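Local coordinates for PA3566 protein (Pseudomonas aeruginosa, PDB 1X7V) that is of unknown function but belongs to the antibiotic biosynthesis monooxygenase family and may have oxidoreductase activity, at residues A[6-11]-A[93-98]; A[15-20]-A[86-91]; A[32-37]-A[68-73]; A[40-45]-A[58-63]. All coordinates share one frame; numbering follows the deposited sequence.

Interaction 1: residues A[6-11]-A[93-98]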
# COMPACT_ATOMS: atom_id res chain seq x y z
N PRO A 6 11.19 -7.21 11.23
CA PRO A 6 10.03 -7.12 10.33
C PRO A 6 10.41 -6.92 8.84
O PRO A 6 11.45 -6.31 8.52
CB PRO A 6 9.32 -5.86 10.81
CG PRO A 6 9.82 -5.59 12.10
CD PRO A 6 11.20 -6.12 12.19
N LEU A 7 9.53 -7.39 7.97
CA LEU A 7 9.58 -7.10 6.55
C LEU A 7 9.04 -5.69 6.29
O LEU A 7 7.88 -5.40 6.63
CB LEU A 7 8.66 -8.04 5.79
CG LEU A 7 8.52 -7.82 4.27
CD1 LEU A 7 9.84 -7.90 3.53
CD2 LEU A 7 7.56 -8.94 3.77
N THR A 8 9.85 -4.82 5.72
CA THR A 8 9.37 -3.52 5.29
C THR A 8 8.99 -3.63 3.81
O THR A 8 9.69 -4.31 3.02
CB THR A 8 10.43 -2.39 5.55
OG1 THR A 8 10.66 -2.24 6.97
CG2 THR A 8 9.97 -1.02 4.94
N LEU A 9 7.87 -3.03 3.43
CA LEU A 9 7.42 -2.97 2.03
C LEU A 9 7.20 -1.52 1.73
O LEU A 9 6.63 -0.82 2.54
CB LEU A 9 6.13 -3.77 1.85
CG LEU A 9 6.11 -5.06 1.08
CD1 LEU A 9 6.76 -6.14 1.91
CD2 LEU A 9 4.69 -5.51 0.70
N ILE A 10 7.67 -1.06 0.58
CA ILE A 10 7.33 0.27 0.09
C ILE A 10 6.68 0.05 -1.27
O ILE A 10 7.29 -0.55 -2.17
CB ILE A 10 8.57 1.18 -0.06
CG1 ILE A 10 9.33 1.34 1.27
CG2 ILE A 10 8.16 2.56 -0.64
CD1 ILE A 10 10.75 1.84 1.03
N ALA A 11 5.43 0.49 -1.39
CA ALA A 11 4.67 0.36 -2.62
C ALA A 11 4.62 1.77 -3.19
O ALA A 11 4.18 2.65 -2.50
CB ALA A 11 3.26 -0.15 -2.33
N ASP A 93 8.72 -2.72 -3.37
CA ASP A 93 10.06 -2.99 -2.87
C ASP A 93 9.92 -3.70 -1.54
O ASP A 93 9.10 -3.33 -0.70
CB ASP A 93 10.81 -1.68 -2.68
CG ASP A 93 11.04 -0.96 -4.01
OD1 ASP A 93 11.34 -1.64 -5.04
OD2 ASP A 93 10.92 0.30 -4.03
N GLN A 94 10.70 -4.76 -1.40
CA GLN A 94 10.78 -5.50 -0.18
C GLN A 94 12.12 -5.32 0.50
O GLN A 94 13.10 -5.46 -0.13
CB GLN A 94 10.52 -6.96 -0.42
CG GLN A 94 9.07 -7.21 -0.82
CD GLN A 94 8.88 -8.69 -1.11
OE1 GLN A 94 8.91 -9.50 -0.18
NE2 GLN A 94 8.76 -9.04 -2.40
N LEU A 95 12.14 -5.04 1.83
CA LEU A 95 13.38 -4.68 2.44
C LEU A 95 13.40 -4.94 3.92
O LEU A 95 12.32 -4.99 4.53
CB LEU A 95 13.71 -3.22 2.15
CG LEU A 95 12.61 -2.18 2.23
CD1 LEU A 95 13.12 -0.90 2.83
CD2 LEU A 95 12.00 -1.87 0.83
N TYR A 96 14.62 -5.06 4.48
CA TYR A 96 14.78 -5.29 5.90
C TYR A 96 15.68 -4.27 6.55
O TYR A 96 16.74 -3.96 6.00
CB TYR A 96 15.42 -6.63 6.10
CG TYR A 96 14.52 -7.79 5.74
CD1 TYR A 96 14.81 -8.58 4.66
CD2 TYR A 96 13.39 -8.08 6.49
CE1 TYR A 96 13.98 -9.66 4.33
CE2 TYR A 96 12.57 -9.17 6.18
CZ TYR A 96 12.88 -9.95 5.08
OH TYR A 96 12.10 -11.06 4.74
N ARG A 97 15.27 -3.78 7.70
CA ARG A 97 16.05 -2.79 8.44
C ARG A 97 17.40 -3.39 8.89
O ARG A 97 17.42 -4.60 9.33
CB ARG A 97 15.28 -2.24 9.66
CG ARG A 97 15.94 -0.84 10.11
CD ARG A 97 15.17 -0.14 11.07
NE ARG A 97 13.83 0.21 10.57
CZ ARG A 97 12.89 0.68 11.39
NH1 ARG A 97 13.18 0.86 12.67
NH2 ARG A 97 11.69 0.98 10.95
N LEU A 98 18.47 -2.62 8.76
CA LEU A 98 19.76 -2.98 9.31
C LEU A 98 19.87 -2.33 10.69
O LEU A 98 19.44 -1.22 10.88
CB LEU A 98 20.89 -2.50 8.40
CG LEU A 98 20.82 -2.95 6.93
CD1 LEU A 98 22.02 -2.48 6.13
CD2 LEU A 98 20.71 -4.46 6.87
O HOH W 1 12.41 -3.88 8.35
O HOH W 2 11.05 0.31 8.16
O HOH W 3 8.36 1.18 -4.23

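Interaction 2: residues A[15-20]-A[86-91]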
# COMPACT_ATOMS: atom_id res chain seq x y z
N ALA A 15 -0.79 7.03 -10.30
CA ALA A 15 -2.10 7.12 -10.93
C ALA A 15 -1.97 7.48 -12.41
O ALA A 15 -1.06 8.22 -12.81
CB ALA A 15 -2.94 8.14 -10.23
N ALA A 16 -2.89 6.99 -13.23
CA ALA A 16 -3.00 7.40 -14.58
C ALA A 16 -3.22 8.92 -14.60
O ALA A 16 -3.91 9.43 -13.71
CB ALA A 16 -4.19 6.73 -15.25
N PRO A 17 -2.66 9.61 -15.59
CA PRO A 17 -2.87 11.07 -15.69
C PRO A 17 -4.34 11.52 -15.53
O PRO A 17 -5.26 11.00 -16.20
CB PRO A 17 -2.38 11.39 -17.10
CG PRO A 17 -1.35 10.35 -17.38
CD PRO A 17 -1.80 9.10 -16.66
N GLY A 18 -4.56 12.51 -14.66
CA GLY A 18 -5.90 13.00 -14.40
C GLY A 18 -6.64 12.28 -13.29
O GLY A 18 -7.65 12.77 -12.86
N HIS A 19 -6.14 11.10 -12.85
CA HIS A 19 -6.83 10.25 -11.86
C HIS A 19 -6.25 10.22 -10.45
O HIS A 19 -6.58 9.32 -9.69
CB HIS A 19 -6.96 8.84 -12.42
CG HIS A 19 -7.79 8.77 -13.65
ND1 HIS A 19 -9.17 8.69 -13.63
CD2 HIS A 19 -7.45 8.91 -14.96
CE1 HIS A 19 -9.64 8.69 -14.87
NE2 HIS A 19 -8.61 8.81 -15.69
N ALA A 20 -5.44 11.21 -10.05
CA ALA A 20 -4.84 11.26 -8.72
C ALA A 20 -5.87 11.28 -7.60
O ALA A 20 -5.71 10.60 -6.59
CB ALA A 20 -3.88 12.45 -8.56
N LEU A 86 -7.29 3.12 -13.16
CA LEU A 86 -6.78 4.27 -12.39
C LEU A 86 -5.25 4.26 -12.27
O LEU A 86 -4.67 5.24 -11.85
CB LEU A 86 -7.37 4.32 -10.96
CG LEU A 86 -8.87 4.50 -10.70
CD1 LEU A 86 -9.10 4.85 -9.21
CD2 LEU A 86 -9.48 5.55 -11.58
N LEU A 87 -4.61 3.15 -12.62
CA LEU A 87 -3.21 2.90 -12.33
C LEU A 87 -2.37 2.97 -13.59
O LEU A 87 -2.77 2.47 -14.63
CB LEU A 87 -3.01 1.48 -11.75
CG LEU A 87 -3.69 1.14 -10.46
CD1 LEU A 87 -3.62 -0.35 -10.17
CD2 LEU A 87 -3.02 1.93 -9.34
N GLN A 88 -1.18 3.55 -13.47
CA GLN A 88 -0.19 3.56 -14.50
C GLN A 88 0.94 2.58 -14.11
O GLN A 88 1.56 1.99 -14.99
CB GLN A 88 0.41 4.97 -14.62
CG GLN A 88 1.34 5.17 -15.83
CD GLN A 88 2.03 6.57 -15.82
OE1 GLN A 88 3.24 6.67 -15.61
NE2 GLN A 88 1.25 7.64 -16.06
N ASN A 89 1.29 2.54 -12.83
CA ASN A 89 2.45 1.71 -12.38
C ASN A 89 2.32 1.38 -10.91
O ASN A 89 1.83 2.19 -10.11
CB ASN A 89 3.77 2.41 -12.67
CG ASN A 89 4.96 1.43 -12.64
OD1 ASN A 89 5.25 0.71 -13.63
ND2 ASN A 89 5.60 1.36 -11.51
N VAL A 90 2.73 0.18 -10.54
CA VAL A 90 2.86 -0.19 -9.13
C VAL A 90 4.24 -0.85 -8.99
O VAL A 90 4.52 -1.85 -9.64
CB VAL A 90 1.73 -1.16 -8.65
CG1 VAL A 90 1.89 -1.48 -7.21
CG2 VAL A 90 0.32 -0.53 -8.86
N LYS A 91 5.08 -0.28 -8.14
CA LYS A 91 6.39 -0.85 -7.82
C LYS A 91 6.31 -1.31 -6.39
O LYS A 91 5.84 -0.58 -5.52
CB LYS A 91 7.46 0.21 -7.96
CG LYS A 91 8.86 -0.30 -7.76
CD LYS A 91 9.79 0.88 -8.15
CE LYS A 91 11.23 0.62 -7.88
NZ LYS A 91 11.90 1.96 -7.51

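Interaction 3: residues A[32-37]-A[68-73]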
# COMPACT_ATOMS: atom_id res chain seq x y z
N ALA A 32 -6.99 2.30 7.60
CA ALA A 32 -7.48 1.93 8.92
C ALA A 32 -7.62 0.40 9.03
O ALA A 32 -7.14 -0.18 10.02
CB ALA A 32 -8.79 2.60 9.23
N PRO A 33 -8.25 -0.26 8.05
CA PRO A 33 -8.40 -1.70 8.24
C PRO A 33 -7.06 -2.42 8.20
O PRO A 33 -6.87 -3.46 8.90
CB PRO A 33 -9.33 -2.13 7.10
CG PRO A 33 -9.30 -1.03 6.13
CD PRO A 33 -8.95 0.21 6.84
N SER A 34 -6.13 -1.94 7.38
CA SER A 34 -4.81 -2.59 7.31
C SER A 34 -4.02 -2.44 8.61
O SER A 34 -3.38 -3.38 9.09
CB SER A 34 -4.01 -2.11 6.12
OG SER A 34 -4.61 -2.45 4.88
N ARG A 35 -4.08 -1.25 9.22
CA ARG A 35 -3.36 -0.98 10.46
C ARG A 35 -3.84 -1.92 11.60
O ARG A 35 -3.04 -2.29 12.49
CB ARG A 35 -3.58 0.46 10.89
CG ARG A 35 -2.70 1.44 10.19
CD ARG A 35 -3.12 2.89 10.54
NE ARG A 35 -2.20 3.81 9.88
CZ ARG A 35 -2.29 5.13 9.98
NH1 ARG A 35 -3.21 5.67 10.76
NH2 ARG A 35 -1.43 5.90 9.33
N ALA A 36 -5.11 -2.34 11.55
CA ALA A 36 -5.73 -3.18 12.56
C ALA A 36 -5.30 -4.64 12.43
O ALA A 36 -5.46 -5.42 13.38
CB ALA A 36 -7.25 -3.07 12.46
N GLU A 37 -4.81 -5.02 11.25
CA GLU A 37 -4.51 -6.44 11.00
C GLU A 37 -3.41 -6.98 11.92
O GLU A 37 -2.45 -6.30 12.21
CB GLU A 37 -4.10 -6.66 9.56
CG GLU A 37 -5.19 -6.51 8.57
CD GLU A 37 -4.65 -6.77 7.17
OE1 GLU A 37 -4.15 -7.91 6.97
OE2 GLU A 37 -4.69 -5.84 6.31
N GLU A 68 0.93 -12.19 3.70
CA GLU A 68 0.09 -13.10 2.91
C GLU A 68 -1.38 -13.02 3.33
O GLU A 68 -2.28 -12.87 2.52
CB GLU A 68 0.66 -14.52 2.96
CG GLU A 68 1.54 -14.95 1.69
CD GLU A 68 2.96 -14.29 1.43
OE1 GLU A 68 3.92 -15.09 1.19
OE2 GLU A 68 3.14 -13.03 1.35
N ARG A 69 -1.63 -13.02 4.63
CA ARG A 69 -2.98 -12.79 5.14
C ARG A 69 -3.58 -11.42 4.71
O ARG A 69 -4.74 -11.30 4.32
CB ARG A 69 -2.93 -12.90 6.66
CG ARG A 69 -2.68 -14.27 7.22
CD ARG A 69 -3.07 -14.33 8.71
NE ARG A 69 -2.33 -13.35 9.50
CZ ARG A 69 -1.14 -13.57 10.05
NH1 ARG A 69 -0.53 -14.74 9.88
NH2 ARG A 69 -0.53 -12.59 10.75
N HIS A 70 -2.80 -10.36 4.79
CA HIS A 70 -3.24 -9.05 4.30
C HIS A 70 -3.85 -9.09 2.89
O HIS A 70 -4.89 -8.47 2.63
CB HIS A 70 -2.06 -8.07 4.38
CG HIS A 70 -2.30 -6.74 3.74
ND1 HIS A 70 -3.26 -5.84 4.17
CD2 HIS A 70 -1.67 -6.14 2.70
CE1 HIS A 70 -3.20 -4.75 3.42
NE2 HIS A 70 -2.25 -4.92 2.51
N GLN A 71 -3.28 -9.88 2.00
CA GLN A 71 -3.78 -9.93 0.61
C GLN A 71 -5.04 -10.75 0.39
O GLN A 71 -5.66 -10.72 -0.72
CB GLN A 71 -2.70 -10.43 -0.30
CG GLN A 71 -1.53 -9.52 -0.32
CD GLN A 71 -0.46 -10.13 -1.10
OE1 GLN A 71 -0.57 -10.19 -2.36
NE2 GLN A 71 0.60 -10.62 -0.41
N ASN A 72 -5.43 -11.49 1.42
CA ASN A 72 -6.66 -12.22 1.36
C ASN A 72 -7.80 -11.48 2.02
O ASN A 72 -8.89 -11.98 2.04
CB ASN A 72 -6.44 -13.59 1.93
CG ASN A 72 -5.56 -14.42 1.01
OD1 ASN A 72 -6.08 -15.26 0.29
ND2 ASN A 72 -4.27 -14.12 0.95
N THR A 73 -7.53 -10.27 2.53
CA THR A 73 -8.55 -9.53 3.24
C THR A 73 -9.50 -8.94 2.23
O THR A 73 -9.13 -8.72 1.08
CB THR A 73 -7.97 -8.40 4.15
OG1 THR A 73 -7.24 -7.46 3.35
CG2 THR A 73 -7.05 -8.97 5.20

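Interaction 4: residues A[40-45]-A[58-63]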
# COMPACT_ATOMS: atom_id res chain seq x y z
N CYS A 40 0.57 -6.24 11.65
CA CYS A 40 0.85 -4.98 10.96
C CYS A 40 1.53 -4.02 11.91
O CYS A 40 0.91 -3.52 12.87
CB CYS A 40 -0.43 -4.33 10.35
SG CYS A 40 0.04 -2.91 9.36
N LEU A 41 2.80 -3.78 11.65
CA LEU A 41 3.60 -2.87 12.46
C LEU A 41 3.62 -1.44 11.95
O LEU A 41 3.94 -0.53 12.67
CB LEU A 41 5.04 -3.40 12.58
CG LEU A 41 5.11 -4.74 13.26
CD1 LEU A 41 6.56 -5.16 13.34
CD2 LEU A 41 4.48 -4.64 14.60
N GLN A 42 3.31 -1.25 10.68
CA GLN A 42 3.22 0.11 10.12
C GLN A 42 2.40 -0.01 8.85
O GLN A 42 2.56 -0.95 8.10
CB GLN A 42 4.61 0.68 9.78
CG GLN A 42 4.54 2.13 9.16
CD GLN A 42 5.90 2.69 8.80
OE1 GLN A 42 6.89 1.98 8.81
NE2 GLN A 42 5.94 4.02 8.48
N TYR A 43 1.55 0.97 8.58
CA TYR A 43 0.83 1.04 7.31
C TYR A 43 0.43 2.49 7.12
O TYR A 43 -0.59 2.95 7.67
CB TYR A 43 -0.37 0.09 7.27
CG TYR A 43 -0.88 -0.20 5.87
CD1 TYR A 43 -0.54 -1.38 5.18
CD2 TYR A 43 -1.80 0.64 5.28
CE1 TYR A 43 -1.04 -1.65 3.93
CE2 TYR A 43 -2.32 0.39 4.03
CZ TYR A 43 -1.93 -0.76 3.35
OH TYR A 43 -2.45 -0.97 2.12
N ASP A 44 1.29 3.20 6.39
CA ASP A 44 1.18 4.63 6.24
C ASP A 44 1.15 5.03 4.76
O ASP A 44 1.96 4.57 3.99
CB ASP A 44 2.38 5.32 6.95
CG ASP A 44 2.32 5.21 8.48
OD1 ASP A 44 1.19 5.22 9.07
OD2 ASP A 44 3.43 5.16 9.09
N LEU A 45 0.20 5.89 4.40
CA LEU A 45 -0.00 6.42 3.07
C LEU A 45 0.59 7.83 2.93
O LEU A 45 0.47 8.65 3.80
CB LEU A 45 -1.49 6.50 2.73
CG LEU A 45 -1.88 7.03 1.36
CD1 LEU A 45 -1.30 6.23 0.23
CD2 LEU A 45 -3.43 7.05 1.27
N ILE A 58 4.11 2.88 2.99
CA ILE A 58 5.22 2.32 3.77
C ILE A 58 4.58 1.40 4.77
O ILE A 58 3.75 1.80 5.60
CB ILE A 58 6.11 3.39 4.47
CG1 ILE A 58 6.67 4.42 3.44
CG2 ILE A 58 7.26 2.69 5.25
CD1 ILE A 58 7.42 5.54 4.07
N GLU A 59 4.97 0.13 4.70
CA GLU A 59 4.35 -0.93 5.48
C GLU A 59 5.45 -1.74 6.20
O GLU A 59 6.53 -1.91 5.65
CB GLU A 59 3.59 -1.88 4.56
CG GLU A 59 2.62 -1.25 3.58
CD GLU A 59 1.97 -2.23 2.65
OE1 GLU A 59 1.97 -3.45 2.96
OE2 GLU A 59 1.44 -1.78 1.59
N GLN A 60 5.15 -2.22 7.40
CA GLN A 60 6.00 -3.20 8.09
C GLN A 60 5.10 -4.35 8.54
O GLN A 60 4.01 -4.16 9.10
CB GLN A 60 6.72 -2.58 9.29
CG GLN A 60 7.76 -1.53 8.97
CD GLN A 60 8.47 -1.09 10.21
OE1 GLN A 60 9.17 -1.89 10.83
NE2 GLN A 60 8.23 0.15 10.64
N TRP A 61 5.59 -5.56 8.34
CA TRP A 61 4.81 -6.74 8.64
C TRP A 61 5.69 -7.65 9.47
O TRP A 61 6.88 -7.76 9.20
CB TRP A 61 4.39 -7.43 7.33
CG TRP A 61 3.38 -6.67 6.56
CD1 TRP A 61 3.59 -5.90 5.46
CD2 TRP A 61 2.00 -6.60 6.86
NE1 TRP A 61 2.39 -5.31 5.07
CE2 TRP A 61 1.40 -5.72 5.92
CE3 TRP A 61 1.19 -7.17 7.85
CZ2 TRP A 61 0.04 -5.46 5.90
CZ3 TRP A 61 -0.18 -6.86 7.85
CH2 TRP A 61 -0.72 -6.04 6.89
N ARG A 62 5.14 -8.29 10.48
CA ARG A 62 5.93 -9.15 11.36
C ARG A 62 6.66 -10.25 10.56
O ARG A 62 7.80 -10.57 10.85
CB ARG A 62 5.02 -9.76 12.44
CG ARG A 62 5.61 -9.86 13.80
CD ARG A 62 4.62 -10.51 14.80
NE ARG A 62 3.75 -9.67 15.64
CZ ARG A 62 4.17 -8.86 16.62
NH1 ARG A 62 5.47 -8.66 16.82
NH2 ARG A 62 3.29 -8.23 17.41
N ASP A 63 5.99 -10.84 9.59
CA ASP A 63 6.58 -11.90 8.79
C ASP A 63 5.80 -12.03 7.50
O ASP A 63 4.80 -11.33 7.29
CB ASP A 63 6.58 -13.21 9.56
CG ASP A 63 5.22 -13.55 10.22
OD1 ASP A 63 4.15 -13.04 9.82
OD2 ASP A 63 5.23 -14.38 11.17
O HOH W 4 -1.54 -2.86 0.59

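Interaction 1: residues A[6-11]-A[93-98]
Thr8 and Leu95 grip each other through both of their backbone amides: Thr8 N reaches Leu95 O at 2.7 Å, and Leu95 N returns the bond to Thr8 O at 2.8 Å. Two residues along, Ile10 and Asp93 repeat this antiparallel hydrogen-bonded pair, with Asp93 N to Ile10 O the straightest of the four bonds (170° at the hydrogen). Leu9 and Gln94 form the non-hydrogen-bonded pair between them, where Leu9 CA-H points at Asp93 O. Waters extend the polar network: one links Pro6 O, Thr8 OG1 and Arg97 N, and another joins Thr8 OG1 to Arg97 NH2.

Packing differs on the two faces. With Thr8 and Ile10, Leu95 lays its methyls across the neighbouring strand, CD2 3.9 Å from Ile10 CD1 and CD1 3.8 Å from Thr8 CG2. On the other face the Gln94 chain runs beside Leu9, Gln94 CG 3.7 Å from Leu9 CD1. The Tyr96 ring brings its CD2 edge to 3.3 Å from Pro6 O and its CZ near Leu7 CD1.

Strand 87-96 is thus an outermost strand of this chain's four-stranded antiparallel sheet, the sheet of an alpha-beta plait; strand 7-15 bonds strand 54-61 on its other side, and Leu7 and Leu9 pack on Leu67 of helix 64-71.

Interaction 2: residues A[15-20]-A[86-91]
Ala16 N donates to Leu86 O at 2.9 Å, a straight bond at the hydrogen (167°) whose donor nevertheless sits above the carbonyl plane, and Ala15 and Leu87 form the flanking antiparallel non-hydrogen-bonded pair, CA to CA 4.6 Å. The Leu86 oxygen also receives Ala15 CA-H, with Ala15 CA 3.3 Å from Leu86 O.

Beyond this backbone link the side chains only brush one another. The Leu86 and His19 side chains cross at about a right angle, CD2 of Leu86 3.8 Å from His19 ND1. At the other margin the Gln88 chain, fully stretched with CG anti to the backbone N (chi1 -172°), carries its amide out to the proline: Gln88 NE2 lies 3.4 Å from Pro17 CD. Within 15-20 the chain doubles back in a type II turn from Ala16 to His19, closed by His19 N to Ala16 O, and His19 takes the N-cap position of helix 20-36. Across from Thr14, Gln88 and Asn89 make a classic beta bulge where strand 87-96 turns a corner.

Ala16 N to Leu86 O is therefore the one conventional hydrogen bond between the segments. The rest is mostly van der Waals contact at the surface, some of it made by polar atoms, joining the loop before helix 20-36 to the start of strand 87-96.

Interaction 3: residues A[32-37]-A[68-73]
Glu37 and His70 hold the tight part of this contact. His70 ND1 donates to Glu37 OE2 at 2.6 Å, nearly straight (163°), and the oxygen receives it on its syn lone pair, within the plane of the imidazole. The carboxylate and ring planes are 24° apart, so the bond joins two almost coplanar groups although the side chains themselves cross at about a right angle. An extended Glu37 chain, with CG anti to its carbonyl carbon (chi1 -70°), spans the gap between the helices. Its other oxygen, Glu37 OE1, rests 3.0 Å from His70 CA and 3.6 Å from Thr73 CG2. Ser34 OG approaches the ring edge in turn, 3.1 Å from His70 CE1, while its hydrogen bond goes to Leu30 O.

Away from this centre the contact loosens quickly. Arg69 is exposed, and its NE stays 6.3 Å from Glu37 OE1, opposite charges that do not touch. Thr73 touches Glu37 through its methyl; its hydroxyl turns to its own side of the contact, with Thr73 OG1 donating to His70 O at 2.7 Å and capping Phe76 N at the start of helix 74-80.

His75 NE2 also bonds Glu37 OE2, so one carboxylate oxygen gathers two histidines, ties the end of helix 20-36 to helices 64-71 and 74-80, and helps to fix the rotation of the His70 ring.

Interaction 4: residues A[40-45]-A[58-63]
Gln42 and Gln60 pair through backbone and side chain alike. Gln60 N donates to Gln42 O at 3.0 Å, and Gln60 NE2 bonds Gln42 OE1 at 2.9 Å, nearly straight, with the two amide planes turned 71° apart. Further along, Asp44 and Ile58 exchange two backbone bonds. Toward Cys40 the register slips by one: Leu41 and Gln42 both face Gln60 in a classic beta bulge, and Gln60 O takes Leu41 N at 2.8 Å plus a weak bond from Gln42 N.

Side-chain bonds lie on both faces. With the glutamines, Gln42 NE2 goes on to Asp44 OD2 at 2.8 Å, while the other oxygen, Asp44 OD1, makes a salt bridge with Arg35. On the opposite face Trp61 NE1 donates to Glu59 OE1 at 2.8 Å in the indole plane, meeting the anti lone pair. A water bonded to Tyr43 OH reaches Glu59 OE2 weakly.

Aromatic and apolar contacts fill in that second face. Cys40, its SG anti to the backbone N (chi1 -173°), sets the sulfur over one face of Trp61, 4.2 Å from the six-membered ring centroid. Tyr43 lies alongside Glu59, with Tyr43 CE1 3.3 Å from Glu59 CD. His70 of helix 64-71 meets both aromatic rings. Opposite them, Ile58 CG2 packs on the Gln42 amide.

The Trp61 bond thus holds the buried Glu59 carboxylate in place among aromatic rings. On the other face the Gln60-Gln42 amide bond adds a side-chain tie to the backbone ladder of the hairpin, and Asp44 holds the Gln42 amide.

From the N terminus, strand 7-15 enters interaction 1, which brings in strand 87-96 near the C terminus and closes the longest loop. Interaction 2 lies within it, joining the loop after strand 7-15 to the start of strand 87-96, its centre about 23 Å from that of interaction 1. Inside that loop, interaction 3 connects the end of helix 20-36 with helix 64-71, and interaction 4, innermost, closes the hairpin 40-47/54-61. All four nest; none cross. Leu9 N to Glu59 O and Leu7 O to Trp61 N merge interactions 1 and 4 into one sheet, while interactions 3 and 4 touch and so link the helices to the hairpin.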